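PDB 2XI9: ancillary protein 1 from Streptococcus pyogenes, which serves as a pilus-presented adhesin that carries an internal thioester bond needed for efficient interaction with host cells. Local coordinates for residues 101-106 with 112-117; 196-201 with 210-215; 231-236 with 277-282. One frame throughout, in Å; residues are numbered along the deposited sequence.

Overall arrangement
The three contacts follow one another along the chain, each closing before the next opens. Contact 1 joins the last two strands, 102-107 and 110-113, of the six-stranded antiparallel sheet in the prealbumin-like region. Contacts 2 and 3 both belong to the thioester domain and sit at helices 209-222 and 274-288. Centres of contacts 1 and 2 are about 17 Å apart, and the two touch where Pro115 and Asn116 meet Asp196, so the hairpin exit packs directly on the thioester region. Contact 3 lies farther out, its centre about 24 Å from that of contact 2 and 37 Å from that of contact 1, among the helices of this adhesin.

Contact 1 (101-106 with 112-117); sequences GKVYTI and IENPNK
Thr105 lays its side chain across that of Ile112, OG1 coming 3.4 Å from Ile112 CG1 on the sheet face that both residues share. With chi1 at 51°, OG1 is wedged between the backbone N and the carbonyl carbon, and from there it also touches Pro115, 3.6 Å from CD of its ring. The methyl CG2 turns instead to Asn114. Beneath these side chains the two backbones pair in antiparallel fashion: Thr105 N bonds to Ile112 O at 2.9 Å, and Ile112 N bonds back to Thr105 O at 3.0 Å. Next to this pair, Tyr104 and Glu113 form a non-hydrogen-bonded pair whose side chains diverge. Tyr104 has the carbonyl O of Ile112 at its ring edge, and its CA makes a CA-H...O contact with the same oxygen. Asn114 N then bonds to Val103 O at 2.9 Å, and its side chain lies alongside Val103, pointing the same way. Asn114 ND2 is held by Asp323 and the carbonyl of Ile324, while OD1 accepts from Asn116 N at 3.1 Å, the donor standing well above the amide plane. Lys102 reaches Glu113 in a salt bridge of less certain geometry; Glu113 has a second partner in Arg195. The whole is an antiparallel beta hairpin at the edge of the prealbumin-like sheet, its last strand leaving through an Asx turn at Asn114.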
# COMPACT_ATOMS: atom_id res chain seq x y z
N GLY A 101 -14.19 -21.53 0.31
CA GLY A 101 -14.22 -20.08 0.53
C GLY A 101 -12.86 -19.39 0.57
O GLY A 101 -12.80 -18.18 0.80
N LYS A 102 -11.78 -20.13 0.36
CA LYS A 102 -10.44 -19.55 0.33
C LYS A 102 -9.79 -19.78 -1.03
O LYS A 102 -10.08 -20.77 -1.72
CB LYS A 102 -9.55 -20.14 1.43
CG LYS A 102 -10.14 -20.13 2.86
CD LYS A 102 -9.79 -18.84 3.64
CE LYS A 102 -8.33 -18.80 4.14
NZ LYS A 102 -7.46 -17.83 3.38
N VAL A 103 -8.93 -18.86 -1.42
CA VAL A 103 -8.20 -18.95 -2.67
C VAL A 103 -6.71 -18.98 -2.35
O VAL A 103 -6.21 -18.26 -1.47
CB VAL A 103 -8.53 -17.77 -3.62
CG1 VAL A 103 -7.67 -17.82 -4.87
CG2 VAL A 103 -10.02 -17.78 -4.00
N TYR A 104 -6.01 -19.83 -3.08
CA TYR A 104 -4.59 -20.05 -2.89
C TYR A 104 -3.89 -19.98 -4.23
O TYR A 104 -4.33 -20.61 -5.18
CB TYR A 104 -4.31 -21.42 -2.27
CG TYR A 104 -5.03 -21.68 -0.96
CD1 TYR A 104 -4.51 -21.21 0.24
CD2 TYR A 104 -6.21 -22.41 -0.92
CE1 TYR A 104 -5.16 -21.44 1.45
CE2 TYR A 104 -6.88 -22.65 0.28
CZ TYR A 104 -6.35 -22.17 1.47
OH TYR A 104 -6.99 -22.41 2.67
N THR A 105 -2.80 -19.24 -4.29
CA THR A 105 -1.97 -19.19 -5.47
C THR A 105 -0.87 -20.25 -5.31
O THR A 105 -0.39 -20.51 -4.20
CB THR A 105 -1.47 -17.73 -5.71
OG1 THR A 105 -0.89 -17.21 -4.51
CG2 THR A 105 -2.66 -16.82 -6.08
N ILE A 106 -0.55 -20.91 -6.42
CA ILE A 106 0.32 -22.07 -6.41
C ILE A 106 1.49 -21.85 -7.36
O ILE A 106 1.32 -21.96 -8.58
CB ILE A 106 -0.43 -23.34 -6.84
CG1 ILE A 106 -1.48 -23.71 -5.79
CG2 ILE A 106 0.54 -24.49 -7.03
CD1 ILE A 106 -2.62 -24.52 -6.34
N ILE A 112 0.18 -20.79 -1.31
CA ILE A 112 0.01 -19.70 -0.35
C ILE A 112 -1.37 -19.09 -0.47
O ILE A 112 -1.95 -19.06 -1.55
CB ILE A 112 1.13 -18.63 -0.49
CG1 ILE A 112 0.84 -17.63 -1.62
CG2 ILE A 112 2.50 -19.30 -0.72
CD1 ILE A 112 1.59 -16.33 -1.45
N GLU A 113 -1.90 -18.61 0.65
CA GLU A 113 -3.13 -17.84 0.64
C GLU A 113 -2.98 -16.68 -0.33
O GLU A 113 -1.94 -16.02 -0.37
CB GLU A 113 -3.47 -17.31 2.04
CG GLU A 113 -4.70 -16.41 2.02
CD GLU A 113 -5.25 -16.06 3.39
OE1 GLU A 113 -6.04 -15.08 3.43
OE2 GLU A 113 -4.91 -16.74 4.39
N ASN A 114 -4.03 -16.44 -1.11
CA ASN A 114 -4.02 -15.36 -2.09
C ASN A 114 -3.59 -14.02 -1.46
O ASN A 114 -4.25 -13.53 -0.55
CB ASN A 114 -5.40 -15.23 -2.70
CG ASN A 114 -5.47 -14.22 -3.81
OD1 ASN A 114 -4.47 -13.74 -4.36
ND2 ASN A 114 -6.69 -13.86 -4.14
N PRO A 115 -2.47 -13.45 -1.94
CA PRO A 115 -2.03 -12.15 -1.40
C PRO A 115 -2.85 -10.98 -1.89
O PRO A 115 -2.77 -9.91 -1.29
CB PRO A 115 -0.60 -12.00 -1.91
CG PRO A 115 -0.40 -13.04 -2.94
CD PRO A 115 -1.53 -14.00 -2.92
N ASN A 116 -3.60 -11.16 -2.98
CA ASN A 116 -4.30 -10.06 -3.58
C ASN A 116 -5.79 -10.06 -3.24
O ASN A 116 -6.57 -10.79 -3.82
CB ASN A 116 -4.06 -10.08 -5.08
CG ASN A 116 -2.58 -10.15 -5.41
OD1 ASN A 116 -2.09 -11.17 -5.91
ND2 ASN A 116 -1.85 -9.10 -5.06
N LYS A 117 -6.15 -9.20 -2.29
CA LYS A 117 -7.50 -9.01 -1.85
C LYS A 117 -7.75 -7.52 -2.03
O LYS A 117 -7.04 -6.71 -1.48
CB LYS A 117 -7.65 -9.48 -0.41
CG LYS A 117 -7.33 -10.99 -0.28
CD LYS A 117 -7.74 -11.61 1.05
CE LYS A 117 -9.19 -12.14 1.04
NZ LYS A 117 -9.45 -13.08 -0.07
O HOH W 1 -8.51 -16.32 0.01

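Contact 2 (196-201 with 210-215); sequences DLFKYT and DTFLKH
Phe198 directs its ring edge at the face of Phe212, the planes standing at 88° with centroids 5.4 Å apart, an edge-to-face (T-shaped) pair. Its CD2 does the touching, 3.5 Å from Phe212 CB, which lies near the plane of the Phe198 ring. Phe212 carries CG opposite its own backbone N (chi1 171°), which sends the ring out from helix 209-222 toward the 3-10 turn of 198-200. Just after that turn, Thr201 comes at it from the opposite direction and sets CG2 3.3 Å from Phe212 CZ, a tight approach. The rotation of Thr201 is fixed at chi1 61°, where OG1 hydrogen-bonds to Phe198 O at 2.7 Å in the carbonyl plane; the methyl is thereby left for the ring. Phe198 O also accepts from Thr201 N, so two bonds grip this carbonyl. Leu197 adds its CB to the CE2 side of Phe212, and its CD1 meets Leu213 CD1 at 3.7 Å, the two leucines crossing at a slant. Phe252 and Thr253 of helix 238-253 also pack on Phe212, and Phe300 of strand 299-303 on Leu197. Lys199 turns away to salt-bridge Asp196 and Glu328. Between the two segments the joint is thus wholly apolar: ring and methyl packing holds helix 209-222 to the loop, while the bonds to Phe198 O lie within 196-201 and fix how the turn presents its methyl and ring.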
# COMPACT_ATOMS: atom_id res chain seq x y z
N ASP A 196 2.06 -8.39 -0.31
CA ASP A 196 2.67 -8.22 -1.64
C ASP A 196 2.93 -6.74 -1.90
O ASP A 196 2.52 -6.20 -2.94
CB ASP A 196 1.74 -8.81 -2.71
CG ASP A 196 2.39 -8.96 -4.08
OD1 ASP A 196 3.64 -9.18 -4.14
OD2 ASP A 196 1.62 -8.88 -5.09
N LEU A 197 3.58 -6.11 -0.94
CA LEU A 197 3.76 -4.68 -0.89
C LEU A 197 5.13 -4.23 -1.45
O LEU A 197 5.36 -3.05 -1.71
CB LEU A 197 3.63 -4.18 0.54
CG LEU A 197 2.25 -4.30 1.22
CD1 LEU A 197 2.27 -3.58 2.54
CD2 LEU A 197 1.19 -3.72 0.24
N PHE A 198 6.06 -5.16 -1.56
CA PHE A 198 7.42 -4.83 -1.96
C PHE A 198 7.44 -4.10 -3.29
O PHE A 198 8.23 -3.17 -3.48
CB PHE A 198 8.25 -6.11 -2.10
CG PHE A 198 9.71 -5.87 -2.13
CD1 PHE A 198 10.40 -5.80 -3.32
CD2 PHE A 198 10.40 -5.70 -0.93
CE1 PHE A 198 11.80 -5.59 -3.33
CE2 PHE A 198 11.78 -5.47 -0.93
CZ PHE A 198 12.47 -5.44 -2.12
N LYS A 199 6.57 -4.53 -4.21
CA LYS A 199 6.46 -3.95 -5.54
C LYS A 199 6.15 -2.45 -5.54
O LYS A 199 6.42 -1.80 -6.56
CB LYS A 199 5.41 -4.67 -6.38
CG LYS A 199 3.99 -4.52 -5.86
CD LYS A 199 2.99 -5.30 -6.68
CE LYS A 199 3.28 -6.75 -6.71
NZ LYS A 199 2.10 -7.52 -7.23
N TYR A 200 5.60 -1.91 -4.44
CA TYR A 200 5.28 -0.48 -4.38
C TYR A 200 6.43 0.43 -3.95
O TYR A 200 6.28 1.65 -3.97
CB TYR A 200 4.04 -0.23 -3.52
CG TYR A 200 2.88 -1.07 -3.97
CD1 TYR A 200 2.22 -0.78 -5.14
CD2 TYR A 200 2.48 -2.18 -3.24
CE1 TYR A 200 1.18 -1.57 -5.59
CE2 TYR A 200 1.43 -2.98 -3.67
CZ TYR A 200 0.78 -2.66 -4.85
OH TYR A 200 -0.25 -3.46 -5.29
N THR A 201 7.55 -0.16 -3.53
CA THR A 201 8.69 0.60 -3.00
C THR A 201 9.56 1.13 -4.10
O THR A 201 9.67 0.54 -5.17
CB THR A 201 9.58 -0.23 -2.08
OG1 THR A 201 10.14 -1.35 -2.81
CG2 THR A 201 8.78 -0.70 -0.87
N ASP A 210 8.94 -11.00 1.69
CA ASP A 210 8.28 -11.45 2.94
C ASP A 210 8.95 -10.80 4.17
O ASP A 210 8.27 -10.40 5.08
CB ASP A 210 8.25 -12.98 3.05
CG ASP A 210 7.45 -13.64 1.92
OD1 ASP A 210 6.52 -13.06 1.37
OD2 ASP A 210 7.78 -14.79 1.56
N THR A 211 10.28 -10.69 4.19
CA THR A 211 10.96 -9.97 5.29
C THR A 211 10.56 -8.50 5.32
O THR A 211 10.32 -7.93 6.39
CB THR A 211 12.49 -10.03 5.13
OG1 THR A 211 12.89 -11.37 4.92
CG2 THR A 211 13.20 -9.46 6.36
N PHE A 212 10.46 -7.88 4.14
CA PHE A 212 10.02 -6.51 4.04
C PHE A 212 8.64 -6.33 4.67
O PHE A 212 8.43 -5.41 5.46
CB PHE A 212 9.98 -6.05 2.55
CG PHE A 212 9.33 -4.73 2.37
CD1 PHE A 212 10.00 -3.57 2.68
CD2 PHE A 212 8.04 -4.63 1.88
CE1 PHE A 212 9.41 -2.33 2.50
CE2 PHE A 212 7.44 -3.38 1.71
CZ PHE A 212 8.13 -2.25 2.01
N LEU A 213 7.74 -7.25 4.37
CA LEU A 213 6.34 -7.11 4.87
C LEU A 213 6.34 -7.18 6.40
O LEU A 213 5.64 -6.42 7.10
CB LEU A 213 5.44 -8.19 4.31
CG LEU A 213 3.94 -8.04 4.65
CD1 LEU A 213 3.51 -6.65 4.23
CD2 LEU A 213 3.05 -9.13 4.02
N LYS A 214 7.15 -8.08 6.92
CA LYS A 214 7.25 -8.21 8.34
C LYS A 214 7.73 -6.92 8.94
O LYS A 214 7.20 -6.49 9.95
CB LYS A 214 8.16 -9.40 8.73
CG LYS A 214 7.51 -10.77 8.38
CD LYS A 214 8.20 -12.00 9.00
CE LYS A 214 9.22 -12.63 8.07
NZ LYS A 214 9.83 -13.86 8.67
N HIS A 215 8.76 -6.28 8.33
CA HIS A 215 9.29 -5.00 8.84
C HIS A 215 8.22 -3.90 8.92
O HIS A 215 8.09 -3.18 9.96
CB HIS A 215 10.50 -4.53 7.98
CG HIS A 215 11.71 -5.40 8.14
ND1 HIS A 215 12.75 -5.45 7.22
CD2 HIS A 215 12.05 -6.26 9.12
CE1 HIS A 215 13.66 -6.30 7.64
NE2 HIS A 215 13.27 -6.80 8.80

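Contact 3 (231-236 with 277-282); sequences IEYSGL and LAVAKI
Tyr233 opens the contact from the loop 231-236, its ring slanting across Val279 of helix 274-288. Val279 CG1 stands over one ring face, 4.1 Å from the centroid and 17° off the normal, a CH-pi contact, while CG2 rests 3.8 Å from Tyr233 CG. At the far end of the same ring, Ile282 slides past in the opposite direction, and its CG2 meets Tyr233 OH at 3.8 Å and CE1 slightly farther out. Ser234 and Gly235 then form the corner of a type II beta turn, closed by the bond from Leu236 N to Tyr233 O at 3.2 Å; Gly235 takes the positive phi (79°) that such a turn places at its third position. The turn brings the chain back, so that Leu236 also faces the helix and sets CD2 tip to tip against Val279 CG2, 3.8 Å away. Leu241 of helix 238-253 packs on Val279 as well. Val279, with CG1 anti to its N at chi1 167°, thus gives both methyls to Tyr233 and Leu236. Contact across the segments is dispersive and CH-pi in kind, so the fit of methyls against ring and leucine joins the loop ahead of helix 238-253 to helix 274-288.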
# COMPACT_ATOMS: atom_id res chain seq x y z
N ILE A 231 0.85 7.33 24.70
CA ILE A 231 2.26 7.40 24.22
C ILE A 231 3.18 7.03 25.42
O ILE A 231 3.24 7.72 26.42
CB ILE A 231 2.68 8.79 23.66
CG1 ILE A 231 1.69 9.33 22.61
CG2 ILE A 231 4.07 8.68 23.03
CD1 ILE A 231 1.51 8.44 21.38
N GLU A 232 3.87 5.92 25.29
CA GLU A 232 4.61 5.35 26.40
C GLU A 232 6.03 5.89 26.47
O GLU A 232 6.65 5.88 27.52
CB GLU A 232 4.65 3.84 26.23
CG GLU A 232 3.25 3.23 26.17
CD GLU A 232 3.26 1.72 26.12
OE1 GLU A 232 4.12 1.12 25.41
OE2 GLU A 232 2.39 1.13 26.80
N TYR A 233 6.57 6.36 25.34
CA TYR A 233 7.94 6.83 25.35
C TYR A 233 7.97 8.19 26.05
O TYR A 233 7.19 9.10 25.75
CB TYR A 233 8.52 6.89 23.94
CG TYR A 233 8.48 5.55 23.21
CD1 TYR A 233 9.43 4.57 23.45
CD2 TYR A 233 7.48 5.28 22.30
CE1 TYR A 233 9.38 3.34 22.79
CE2 TYR A 233 7.41 4.06 21.64
CZ TYR A 233 8.36 3.09 21.87
OH TYR A 233 8.26 1.88 21.19
N SER A 234 8.88 8.31 27.00
CA SER A 234 8.94 9.46 27.89
C SER A 234 9.12 10.77 27.12
O SER A 234 10.02 10.89 26.30
CB SER A 234 10.09 9.31 28.91
OG SER A 234 9.85 8.26 29.84
N GLY A 235 8.27 11.76 27.42
CA GLY A 235 8.35 13.08 26.79
C GLY A 235 7.77 13.22 25.39
O GLY A 235 7.62 14.35 24.91
N LEU A 236 7.44 12.11 24.72
CA LEU A 236 7.01 12.18 23.32
C LEU A 236 5.53 12.52 23.21
O LEU A 236 4.70 11.99 23.95
CB LEU A 236 7.22 10.86 22.57
CG LEU A 236 8.34 10.84 21.53
CD1 LEU A 236 9.68 10.83 22.29
CD2 LEU A 236 8.17 9.64 20.64
N LEU A 277 13.98 11.04 17.21
CA LEU A 277 14.76 10.19 16.33
C LEU A 277 15.19 8.89 17.07
O LEU A 277 15.27 7.81 16.48
CB LEU A 277 15.96 11.00 15.79
CG LEU A 277 16.89 10.23 14.87
CD1 LEU A 277 16.15 9.76 13.62
CD2 LEU A 277 18.14 11.09 14.54
N ALA A 278 15.45 8.96 18.37
CA ALA A 278 15.83 7.74 19.11
C ALA A 278 14.65 6.74 19.08
O ALA A 278 14.84 5.54 18.94
CB ALA A 278 16.26 8.05 20.53
N VAL A 279 13.42 7.24 19.20
CA VAL A 279 12.24 6.38 19.10
C VAL A 279 12.06 5.82 17.68
O VAL A 279 11.71 4.64 17.48
CB VAL A 279 10.98 7.08 19.62
CG1 VAL A 279 9.70 6.29 19.22
CG2 VAL A 279 11.09 7.26 21.13
N ALA A 280 12.35 6.63 16.66
CA ALA A 280 12.32 6.11 15.30
C ALA A 280 13.29 4.93 15.21
O ALA A 280 12.96 3.91 14.61
CB ALA A 280 12.68 7.19 14.29
N LYS A 281 14.46 5.08 15.81
CA LYS A 281 15.49 4.00 15.83
C LYS A 281 15.00 2.73 16.58
O LYS A 281 15.25 1.59 16.12
CB LYS A 281 16.80 4.48 16.43
CG LYS A 281 17.59 5.52 15.60
CD LYS A 281 19.03 5.78 16.17
CE LYS A 281 19.78 6.85 15.37
NZ LYS A 281 21.02 7.31 16.06
N ILE A 282 14.35 2.92 17.72
CA ILE A 282 13.64 1.82 18.42
C ILE A 282 12.63 1.08 17.54
O ILE A 282 12.65 -0.13 17.47
CB ILE A 282 12.95 2.33 19.73
CG1 ILE A 282 14.02 2.60 20.78
CG2 ILE A 282 11.92 1.29 20.26
CD1 ILE A 282 13.60 3.64 21.87